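Side-chain contacts in Can2 (Sulfobacillus thermosulfidooxidans, PDB 7BDV), which is a dual-specificity nuclease that acts as an ancillary effector of type III CRISPR defence and binds cyclic tetra-adenylate, the ligand of its CARF domains: residues H244-L249 with H288-K293; R251-Q256 with H358-W363; E307-I312 with S326-Y331. All blocks are in the same frame, centred on the assembly; numbering follows the deposited sequence.

Helix 231-254 supplies the first segment of contact 1 and, just downstream, that of contact 2. Strand 286-291 and the turn after it close contact 1 over 38 intervening residues. Contact 3 then opens on helix 306-320 and closes 13 residues later on strand 325-329, the parallel neighbour of strand 286-291. Contact 2 closes last, on the C-terminal helix 356-365, so it crosses contact 1 and encloses contact 3. Contact 1 lays helix 231-254 on strand 286-291, contact 2 ties that helix to helix 356-365 on the same face of the sheet, and contact 3 fastens helix 306-320 to the opposite face.

Contact 1: H244-L249 with H288-K293; sequences HYVYSL and HVIECK
Val246 projects from its helix toward the end of a strand and divides its two methyl groups between Ile290 and Cys292. The side chains of Val246 and Ile290 run past one another in opposite senses, so the valine meets its partner alongside rather than head-on. Its CG1, set opposite the backbone N (chi1 168°), touches both branches of the isoleucine, lying 4.0 Å from Ile290 CD1 and 4.1 Å from Ile290 CG2. The second branch serves the other neighbour: Val246 CG2 stands 4.0 Å from Cys292 CB. All three residues are buried and point their CB atoms across the interface, and the contact between them is wholly apolar. Leu356 of the C-terminal helix also packs on Val246, while Trp363 of that helix and Phe281 of the adjacent strand pack on Ile290.

Where the strand ends, the backbone N atoms of Cys292 and Lys293 both donate to OD2 of Asp278, which ties the turn after strand 286-291 to the start of the neighbouring strand 279-283. The segment ends in Glu291-Cys292-Lys293, with Asp278 beside it. The valine thus packs on the middle residue of what looks like the E-x-K element of the PD-(D/E)xK nuclease signature, in a domain assigned to that clan, a helix lying over the sheet that carries the motif.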
loop_
_atom_site.group_PDB
_atom_site.type_symbol
_atom_site.label_atom_id
_atom_site.label_comp_id
_atom_site.label_asym_id
_atom_site.label_seq_id
_atom_site.Cartn_x
_atom_site.Cartn_y
_atom_site.Cartn_z
ATOM N N HIS A 244 -21.239 -16.287 3.404
ATOM C CA HIS A 244 -21.655 -17.079 4.596
ATOM C C HIS A 244 -20.754 -18.317 4.681
ATOM O O HIS A 244 -20.330 -18.704 5.782
ATOM C CB HIS A 244 -23.125 -17.439 4.540
ATOM C CG HIS A 244 -24.062 -16.328 4.844
ATOM N ND1 HIS A 244 -24.783 -15.691 3.852
ATOM C CD2 HIS A 244 -24.429 -15.770 6.019
ATOM C CE1 HIS A 244 -25.537 -14.754 4.394
ATOM N NE2 HIS A 244 -25.348 -14.792 5.735
ATOM N N TYR A 245 -20.435 -18.940 3.545
ATOM C CA TYR A 245 -19.548 -20.125 3.544
ATOM C C TYR A 245 -18.212 -19.748 4.203
ATOM O O TYR A 245 -17.719 -20.460 5.101
ATOM C CB TYR A 245 -19.407 -20.692 2.125
ATOM C CG TYR A 245 -18.437 -21.835 2.041
ATOM C CD1 TYR A 245 -18.674 -23.026 2.710
ATOM C CD2 TYR A 245 -17.250 -21.704 1.335
ATOM C CE1 TYR A 245 -17.746 -24.052 2.699
ATOM C CE2 TYR A 245 -16.317 -22.715 1.320
ATOM C CZ TYR A 245 -16.599 -23.917 1.936
ATOM O OH TYR A 245 -15.623 -24.867 1.879
ATOM N N VAL A 246 -17.597 -18.660 3.751
ATOM C CA VAL A 246 -16.292 -18.162 4.262
ATOM C C VAL A 246 -16.420 -17.889 5.775
ATOM O O VAL A 246 -15.540 -18.276 6.539
ATOM C CB VAL A 246 -15.852 -16.913 3.486
ATOM C CG1 VAL A 246 -14.686 -16.208 4.153
ATOM C CG2 VAL A 246 -15.524 -17.233 2.033
ATOM N N TYR A 247 -17.461 -17.202 6.198
ATOM C CA TYR A 247 -17.650 -16.838 7.628
ATOM C C TYR A 247 -17.796 -18.115 8.452
ATOM O O TYR A 247 -17.197 -18.232 9.514
ATOM C CB TYR A 247 -18.878 -15.935 7.771
ATOM C CG TYR A 247 -19.036 -15.385 9.158
ATOM C CD1 TYR A 247 -18.297 -14.281 9.538
ATOM C CD2 TYR A 247 -19.910 -15.936 10.077
ATOM C CE1 TYR A 247 -18.469 -13.696 10.787
ATOM C CE2 TYR A 247 -20.041 -15.408 11.354
ATOM C CZ TYR A 247 -19.317 -14.286 11.711
ATOM O OH TYR A 247 -19.456 -13.746 12.961
ATOM N N SER A 248 -18.517 -19.113 7.935
ATOM C CA SER A 248 -18.761 -20.417 8.616
ATOM C C SER A 248 -17.463 -21.238 8.708
ATOM O O SER A 248 -17.260 -21.904 9.741
ATOM C CB SER A 248 -19.914 -21.176 7.986
ATOM O OG SER A 248 -19.569 -21.723 6.734
ATOM N N LEU A 249 -16.568 -21.186 7.717
ATOM C CA LEU A 249 -15.217 -21.816 7.856
ATOM C C LEU A 249 -14.471 -21.129 9.029
ATOM O O LEU A 249 -13.750 -21.815 9.800
ATOM C CB LEU A 249 -14.410 -21.687 6.551
ATOM C CG LEU A 249 -14.893 -22.537 5.367
ATOM C CD1 LEU A 249 -13.937 -22.452 4.180
ATOM C CD2 LEU A 249 -14.981 -23.991 5.746
ATOM N N HIS A 288 -6.744 -9.208 9.977
ATOM C CA HIS A 288 -6.977 -10.065 8.793
ATOM C C HIS A 288 -8.254 -9.569 8.127
ATOM O O HIS A 288 -9.287 -9.476 8.809
ATOM C CB HIS A 288 -7.065 -11.522 9.225
ATOM C CG HIS A 288 -5.805 -12.152 9.691
ATOM N ND1 HIS A 288 -5.184 -11.779 10.864
ATOM C CD2 HIS A 288 -5.080 -13.183 9.191
ATOM C CE1 HIS A 288 -4.104 -12.519 11.040
ATOM N NE2 HIS A 288 -4.014 -13.391 10.018
ATOM N N VAL A 289 -8.176 -9.241 6.837
ATOM C CA VAL A 289 -9.318 -8.779 6.011
ATOM C C VAL A 289 -9.520 -9.788 4.873
ATOM O O VAL A 289 -8.540 -10.067 4.133
ATOM C CB VAL A 289 -9.050 -7.347 5.516
ATOM C CG1 VAL A 289 -10.169 -6.802 4.644
ATOM C CG2 VAL A 289 -8.762 -6.404 6.690
ATOM N N ILE A 290 -10.725 -10.332 4.735
ATOM C CA ILE A 290 -11.133 -11.174 3.563
ATOM C C ILE A 290 -12.114 -10.369 2.701
ATOM O O ILE A 290 -13.083 -9.816 3.261
ATOM C CB ILE A 290 -11.740 -12.508 4.009
ATOM C CG1 ILE A 290 -10.808 -13.258 4.950
ATOM C CG2 ILE A 290 -12.135 -13.361 2.805
ATOM C CD1 ILE A 290 -11.468 -14.360 5.691
ATOM N N GLU A 291 -11.804 -10.233 1.411
ATOM C CA GLU A 291 -12.744 -9.829 0.334
ATOM C C GLU A 291 -13.354 -11.099 -0.279
ATOM O O GLU A 291 -12.603 -11.932 -0.844
ATOM C CB GLU A 291 -11.985 -8.987 -0.699
ATOM C CG GLU A 291 -12.851 -8.424 -1.807
ATOM C CD GLU A 291 -13.740 -7.252 -1.413
ATOM O OE1 GLU A 291 -13.637 -6.766 -0.250
ATOM O OE2 GLU A 291 -14.512 -6.801 -2.289
ATOM N N CYS A 292 -14.667 -11.306 -0.105
ATOM C CA CYS A 292 -15.396 -12.501 -0.637
ATOM C C CYS A 292 -16.727 -12.122 -1.300
ATOM O O CYS A 292 -17.424 -13.048 -1.744
ATOM C CB CYS A 292 -15.602 -13.537 0.459
ATOM S SG CYS A 292 -16.165 -12.793 2.009
ATOM N N LYS A 293 -17.050 -10.824 -1.393
ATOM C CA LYS A 293 -18.207 -10.297 -2.164
ATOM C C LYS A 293 -17.993 -10.520 -3.670
ATOM O O LYS A 293 -16.929 -10.152 -4.167
ATOM C CB LYS A 293 -18.438 -8.813 -1.872
ATOM C CG LYS A 293 -19.451 -8.534 -0.774
#

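Contact 2: R251-Q256 with H358-W363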
loop_
_atom_site.group_PDB
_atom_site.type_symbol
_atom_site.label_atom_id
_atom_site.label_comp_id
_atom_site.label_asym_id
_atom_site.label_seq_id
_atom_site.Cartn_x
_atom_site.Cartn_y
_atom_site.Cartn_z
ATOM N N ARG A 251 -15.758 -19.681 11.720
ATOM C CA ARG A 251 -16.399 -20.169 12.975
ATOM C C ARG A 251 -15.881 -21.574 13.307
ATOM O O ARG A 251 -15.546 -21.821 14.461
ATOM C CB ARG A 251 -17.915 -20.185 12.830
ATOM C CG ARG A 251 -18.533 -18.795 12.755
ATOM C CD ARG A 251 -20.034 -18.870 12.971
ATOM N NE ARG A 251 -20.373 -19.346 14.310
ATOM N N GLN A 252 -15.772 -22.485 12.326
ATOM C CA GLN A 252 -15.167 -23.818 12.549
ATOM C C GLN A 252 -13.751 -23.638 13.077
ATOM O O GLN A 252 -13.430 -24.238 14.173
ATOM C CB GLN A 252 -15.106 -24.678 11.273
ATOM C CG GLN A 252 -16.449 -25.148 10.759
ATOM C CD GLN A 252 -16.255 -26.024 9.538
ATOM O OE1 GLN A 252 -15.344 -26.859 9.487
ATOM N NE2 GLN A 252 -17.078 -25.791 8.533
ATOM N N ILE A 253 -12.910 -22.884 12.352
ATOM C CA ILE A 253 -11.484 -22.681 12.723
ATOM C C ILE A 253 -11.393 -22.068 14.143
ATOM O O ILE A 253 -10.496 -22.495 14.907
ATOM C CB ILE A 253 -10.783 -21.793 11.694
ATOM C CG1 ILE A 253 -10.578 -22.508 10.351
ATOM C CG2 ILE A 253 -9.482 -21.275 12.265
ATOM C CD1 ILE A 253 -10.270 -21.548 9.247
ATOM N N SER A 254 -12.280 -21.128 14.480
ATOM C CA SER A 254 -12.307 -20.463 15.814
ATOM C C SER A 254 -12.382 -21.495 16.941
ATOM O O SER A 254 -11.964 -21.171 18.046
ATOM C CB SER A 254 -13.489 -19.544 15.944
ATOM O OG SER A 254 -13.351 -18.495 15.058
ATOM N N ALA A 255 -12.926 -22.683 16.677
ATOM C CA ALA A 255 -13.134 -23.716 17.718
ATOM C C ALA A 255 -11.760 -24.255 18.151
ATOM O O ALA A 255 -11.672 -24.743 19.272
ATOM C CB ALA A 255 -14.080 -24.790 17.226
ATOM N N GLN A 256 -10.706 -24.103 17.330
ATOM C CA GLN A 256 -9.358 -24.659 17.662
ATOM C C GLN A 256 -8.256 -23.583 17.662
ATOM O O GLN A 256 -7.174 -23.845 18.186
ATOM C CB GLN A 256 -9.045 -25.800 16.687
ATOM C CG GLN A 256 -9.853 -27.067 16.950
ATOM C CD GLN A 256 -9.531 -27.731 18.269
ATOM O OE1 GLN A 256 -10.233 -27.559 19.256
ATOM N NE2 GLN A 256 -8.461 -28.497 18.300
ATOM N N HIS A 358 -8.068 -25.141 4.232
ATOM C CA HIS A 358 -6.613 -25.369 4.308
ATOM C C HIS A 358 -5.843 -24.068 4.066
ATOM O O HIS A 358 -4.820 -23.830 4.793
ATOM C CB HIS A 358 -6.205 -26.459 3.311
ATOM C CG HIS A 358 -4.754 -26.712 3.364
ATOM N ND1 HIS A 358 -3.895 -26.196 2.416
ATOM C CD2 HIS A 358 -4.012 -27.409 4.262
ATOM C CE1 HIS A 358 -2.663 -26.580 2.714
ATOM N NE2 HIS A 358 -2.706 -27.348 3.845
ATOM N N GLN A 359 -6.277 -23.267 3.094
ATOM C CA GLN A 359 -5.641 -21.979 2.733
ATOM C C GLN A 359 -5.817 -20.963 3.874
ATOM O O GLN A 359 -4.902 -20.232 4.150
ATOM C CB GLN A 359 -6.205 -21.476 1.403
ATOM C CG GLN A 359 -5.742 -22.336 0.239
ATOM C CD GLN A 359 -6.116 -21.753 -1.092
ATOM O OE1 GLN A 359 -7.283 -21.699 -1.464
ATOM N NE2 GLN A 359 -5.094 -21.377 -1.840
ATOM N N LEU A 360 -6.975 -20.931 4.516
ATOM C CA LEU A 360 -7.221 -20.008 5.652
ATOM C C LEU A 360 -6.246 -20.344 6.781
ATOM O O LEU A 360 -5.630 -19.400 7.323
ATOM C CB LEU A 360 -8.684 -20.131 6.089
ATOM C CG LEU A 360 -9.690 -19.394 5.226
ATOM C CD1 LEU A 360 -11.105 -19.670 5.707
ATOM C CD2 LEU A 360 -9.456 -17.907 5.293
ATOM N N ILE A 361 -6.055 -21.629 7.086
ATOM C CA ILE A 361 -5.136 -22.099 8.166
ATOM C C ILE A 361 -3.696 -21.701 7.785
ATOM O O ILE A 361 -2.973 -21.111 8.665
ATOM C CB ILE A 361 -5.303 -23.602 8.439
ATOM C CG1 ILE A 361 -6.688 -23.930 9.017
ATOM C CG2 ILE A 361 -4.191 -24.133 9.342
ATOM C CD1 ILE A 361 -6.969 -23.337 10.380
ATOM N N LYS A 362 -3.289 -21.930 6.534
ATOM C CA LYS A 362 -1.936 -21.541 6.054
ATOM C C LYS A 362 -1.736 -20.023 6.243
ATOM O O LYS A 362 -0.744 -19.603 6.823
ATOM C CB LYS A 362 -1.766 -21.937 4.582
ATOM C CG LYS A 362 -0.352 -22.329 4.182
ATOM C CD LYS A 362 -0.305 -23.224 2.937
ATOM C CE LYS A 362 1.069 -23.313 2.300
ATOM N N TRP A 363 -2.668 -19.228 5.734
ATOM C CA TRP A 363 -2.648 -17.749 5.738
ATOM C C TRP A 363 -2.510 -17.250 7.177
ATOM O O TRP A 363 -1.619 -16.423 7.415
ATOM C CB TRP A 363 -3.932 -17.254 5.078
ATOM C CG TRP A 363 -4.101 -15.772 5.034
ATOM C CD1 TRP A 363 -3.206 -14.854 4.564
ATOM C CD2 TRP A 363 -5.289 -15.052 5.390
ATOM N NE1 TRP A 363 -3.744 -13.601 4.670
ATOM C CE2 TRP A 363 -5.025 -13.698 5.144
ATOM C CE3 TRP A 363 -6.544 -15.422 5.890
ATOM C CZ2 TRP A 363 -5.962 -12.712 5.401
ATOM C CZ3 TRP A 363 -7.481 -14.442 6.148
ATOM C CH2 TRP A 363 -7.182 -13.100 5.915
#
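Ile253 contributes the largest buried surface here, and the partners that receive it are Ile361 and Leu360. The setting is a helix-to-helix contact within the nuclease domain, assigned to the PD-(D/E)xK clan: the C-terminal part of helix 231-254 lies beside helix 356-365, and both cover the same face of the central sheet. Ile253 directs its CB at the opposing helix and meets two consecutive residues there, which engage it in different ways.

Ile361 lies alongside Ile253 with its chain running the other way. It leaves its backbone obliquely, and a bend at the second torsion (chi2 -65°) brings CD1 across to the other isoleucine. That single methyl touches three carbons at once, with Ile361 CD1 3.7 Å from Ile253 CG1, 3.8 Å from Ile253 CG2 and 3.9 Å from Ile253 CD1. It therefore lies against the branched middle of its partner as well as against the tip.

Leu360 meets Ile253 differently, its side chain lying roughly perpendicular to that of the isoleucine. Ile253 is extended at its second torsion (chi2 163°), which places CD1 at the far end of the chain and against the base of the leucine. Behind this pair Leu360 is packed on Leu249 and Leu250 of the first helix, and on Ile290 and selenomethionine Met327 of two neighbouring strands, so it links the helix pair to the sheet below. Ile259 and Tyr257, from the loop that follows the first helix, add contacts to Ile253 and Ile361 respectively. At the inner side of the contact, Ile253 CD1 approaches Leu360 CB to 3.8 Å and Leu360 CD1 to 4.1 Å.

Contact 3: E307-I312 with S326-Y331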
loop_
_atom_site.group_PDB
_atom_site.type_symbol
_atom_site.label_atom_id
_atom_site.label_comp_id
_atom_site.label_asym_id
_atom_site.label_seq_id
_atom_site.Cartn_x
_atom_site.Cartn_y
_atom_site.Cartn_z
ATOM N N GLU A 307 -10.024 -4.461 -10.588
ATOM C CA GLU A 307 -10.432 -3.294 -9.821
ATOM C C GLU A 307 -10.529 -3.664 -8.326
ATOM O O GLU A 307 -10.149 -2.842 -7.493
ATOM C CB GLU A 307 -11.742 -2.713 -10.371
ATOM N N THR A 308 -10.987 -4.871 -7.993
ATOM C CA THR A 308 -11.167 -5.355 -6.595
ATOM C C THR A 308 -9.789 -5.534 -5.941
ATOM O O THR A 308 -9.625 -5.179 -4.743
ATOM C CB THR A 308 -12.004 -6.640 -6.565
ATOM N N ILE A 309 -8.812 -6.057 -6.690
ATOM C CA ILE A 309 -7.447 -6.271 -6.138
ATOM C C ILE A 309 -6.825 -4.926 -5.719
ATOM O O ILE A 309 -6.201 -4.877 -4.643
ATOM C CB ILE A 309 -6.557 -7.041 -7.128
ATOM C CG1 ILE A 309 -7.109 -8.446 -7.387
ATOM C CG2 ILE A 309 -5.124 -7.062 -6.622
ATOM C CD1 ILE A 309 -6.519 -9.128 -8.617
ATOM N N TYR A 310 -6.965 -3.884 -6.538
ATOM C CA TYR A 310 -6.413 -2.531 -6.277
ATOM C C TYR A 310 -7.082 -1.950 -5.026
ATOM O O TYR A 310 -6.411 -1.324 -4.220
ATOM C CB TYR A 310 -6.663 -1.570 -7.431
ATOM C CG TYR A 310 -5.898 -1.836 -8.703
ATOM C CD1 TYR A 310 -4.546 -2.114 -8.694
ATOM C CD2 TYR A 310 -6.534 -1.746 -9.926
ATOM C CE1 TYR A 310 -3.844 -2.301 -9.871
ATOM C CE2 TYR A 310 -5.845 -1.938 -11.112
ATOM C CZ TYR A 310 -4.502 -2.253 -11.084
ATOM O OH TYR A 310 -3.818 -2.473 -12.243
ATOM N N LYS A 311 -8.383 -2.135 -4.891
ATOM C CA LYS A 311 -9.140 -1.638 -3.714
ATOM C C LYS A 311 -8.624 -2.367 -2.465
ATOM O O LYS A 311 -8.251 -1.665 -1.504
ATOM C CB LYS A 311 -10.643 -1.811 -3.946
ATOM C CG LYS A 311 -11.523 -1.281 -2.819
ATOM C CD LYS A 311 -12.843 -1.998 -2.667
ATOM C CE LYS A 311 -13.889 -1.123 -2.013
ATOM N NZ LYS A 311 -14.529 -0.216 -2.994
ATOM N N ILE A 312 -8.538 -3.705 -2.494
ATOM C CA ILE A 312 -8.020 -4.532 -1.354
ATOM C C ILE A 312 -6.644 -3.991 -0.947
ATOM O O ILE A 312 -6.402 -3.735 0.275
ATOM C CB ILE A 312 -7.927 -6.032 -1.727
ATOM C CG1 ILE A 312 -9.275 -6.723 -1.915
ATOM C CG2 ILE A 312 -7.103 -6.781 -0.709
ATOM C CD1 ILE A 312 -9.149 -8.147 -2.491
ATOM N N SER A 326 -4.363 -9.530 4.057
ATOM C CA SER A 326 -5.535 -9.440 3.158
ATOM C C SER A 326 -5.638 -10.726 2.350
ATOM O O SER A 326 -4.634 -11.319 1.961
ATOM C CB SER A 326 -5.447 -8.218 2.299
ATOM O OG SER A 326 -4.258 -8.250 1.520
HETATM N N MSE A 327 -6.864 -11.198 2.143
HETATM C CA MSE A 327 -7.105 -12.367 1.311
HETATM C C MSE A 327 -8.246 -12.063 0.356
HETATM O O MSE A 327 -9.189 -11.361 0.720
HETATM C CB MSE A 327 -7.484 -13.589 2.146
HETATM C CG MSE A 327 -8.069 -14.713 1.302
HETATM SE SE MSE A 327 -8.348 -16.300 2.348
HETATM C CE MSE A 327 -6.681 -17.337 2.141
ATOM N N PHE A 328 -8.134 -12.601 -0.860
ATOM C CA PHE A 328 -9.202 -12.514 -1.837
ATOM C C PHE A 328 -9.724 -13.924 -2.079
ATOM O O PHE A 328 -8.982 -14.786 -2.591
ATOM C CB PHE A 328 -8.701 -11.796 -3.094
ATOM C CG PHE A 328 -9.708 -11.659 -4.205
ATOM C CD1 PHE A 328 -11.064 -11.558 -3.937
ATOM C CD2 PHE A 328 -9.302 -11.586 -5.530
ATOM C CE1 PHE A 328 -11.986 -11.413 -4.956
ATOM C CE2 PHE A 328 -10.231 -11.427 -6.554
ATOM C CZ PHE A 328 -11.565 -11.344 -6.262
ATOM N N ALA A 329 -10.957 -14.178 -1.666
ATOM C CA ALA A 329 -11.641 -15.489 -1.760
ATOM C C ALA A 329 -12.757 -15.388 -2.793
ATOM O O ALA A 329 -13.517 -14.397 -2.750
ATOM C CB ALA A 329 -12.173 -15.898 -0.393
ATOM N N SER A 330 -12.842 -16.369 -3.687
ATOM C CA SER A 330 -13.792 -16.435 -4.831
ATOM C C SER A 330 -14.277 -17.877 -5.023
ATOM O O SER A 330 -13.473 -18.819 -4.811
ATOM C CB SER A 330 -13.112 -15.924 -6.076
ATOM O OG SER A 330 -13.983 -15.892 -7.173
ATOM N N TYR A 331 -15.531 -18.080 -5.429
ATOM C CA TYR A 331 -16.049 -19.398 -5.875
ATOM C C TYR A 331 -15.783 -19.560 -7.374
ATOM O O TYR A 331 -15.827 -20.712 -7.822
ATOM C CB TYR A 331 -17.533 -19.604 -5.520
ATOM C CG TYR A 331 -18.523 -18.742 -6.267
ATOM C CD1 TYR A 331 -19.027 -19.142 -7.497
ATOM C CD2 TYR A 331 -18.983 -17.543 -5.738
ATOM C CE1 TYR A 331 -19.897 -18.351 -8.211
ATOM C CE2 TYR A 331 -19.870 -16.743 -6.430
ATOM C CZ TYR A 331 -20.327 -17.146 -7.670
ATOM O OH TYR A 331 -21.201 -16.372 -8.376
#
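Ile312 packs closely against two residues of the strand, one with each branch. Its CG2 rests 3.7 Å from Ser326 CB and 3.9 Å from Ser326 OG. The longer branch, extended at its second torsion (chi2 171°), sets Ile312 CD1 3.7 Å from Phe328 CB and 3.9 Å from Phe328 CG, at the root of the aromatic side chain and oblique to its ring. The isoleucine thus comes at the phenylalanine crosswise. Ser326 and Phe328 alternate with Met327, whose CB points to the other face of the sheet, so the side chains of Ser326 and Phe328, two residues apart, carry the contact.

These elements belong to a beta-alpha-beta unit in which strand 286-291, helix 306-320 and strand 325-329 follow in turn, the two strands lying parallel and side by side. The helix segment runs nearly antiparallel to the strand, at 159°, with 9.8 Å between the axes.

Toward the N-terminal end of the helix segment the fit relaxes. Ile309 CG1 comes only within 4.3 Å of Phe328 CD2, and Ile309 also leans on Ala338, Arg341 and Cys342 of helix 336-344. Thr308, its CB directed at the strand, is modelled only to that atom, so its part in the packing cannot be judged. The partly exposed Tyr310, whose CB points away from the strand, and Lys311 on the helix flank lie at the interface with the second subunit, where Tyr310 packs on Lys311 of that subunit.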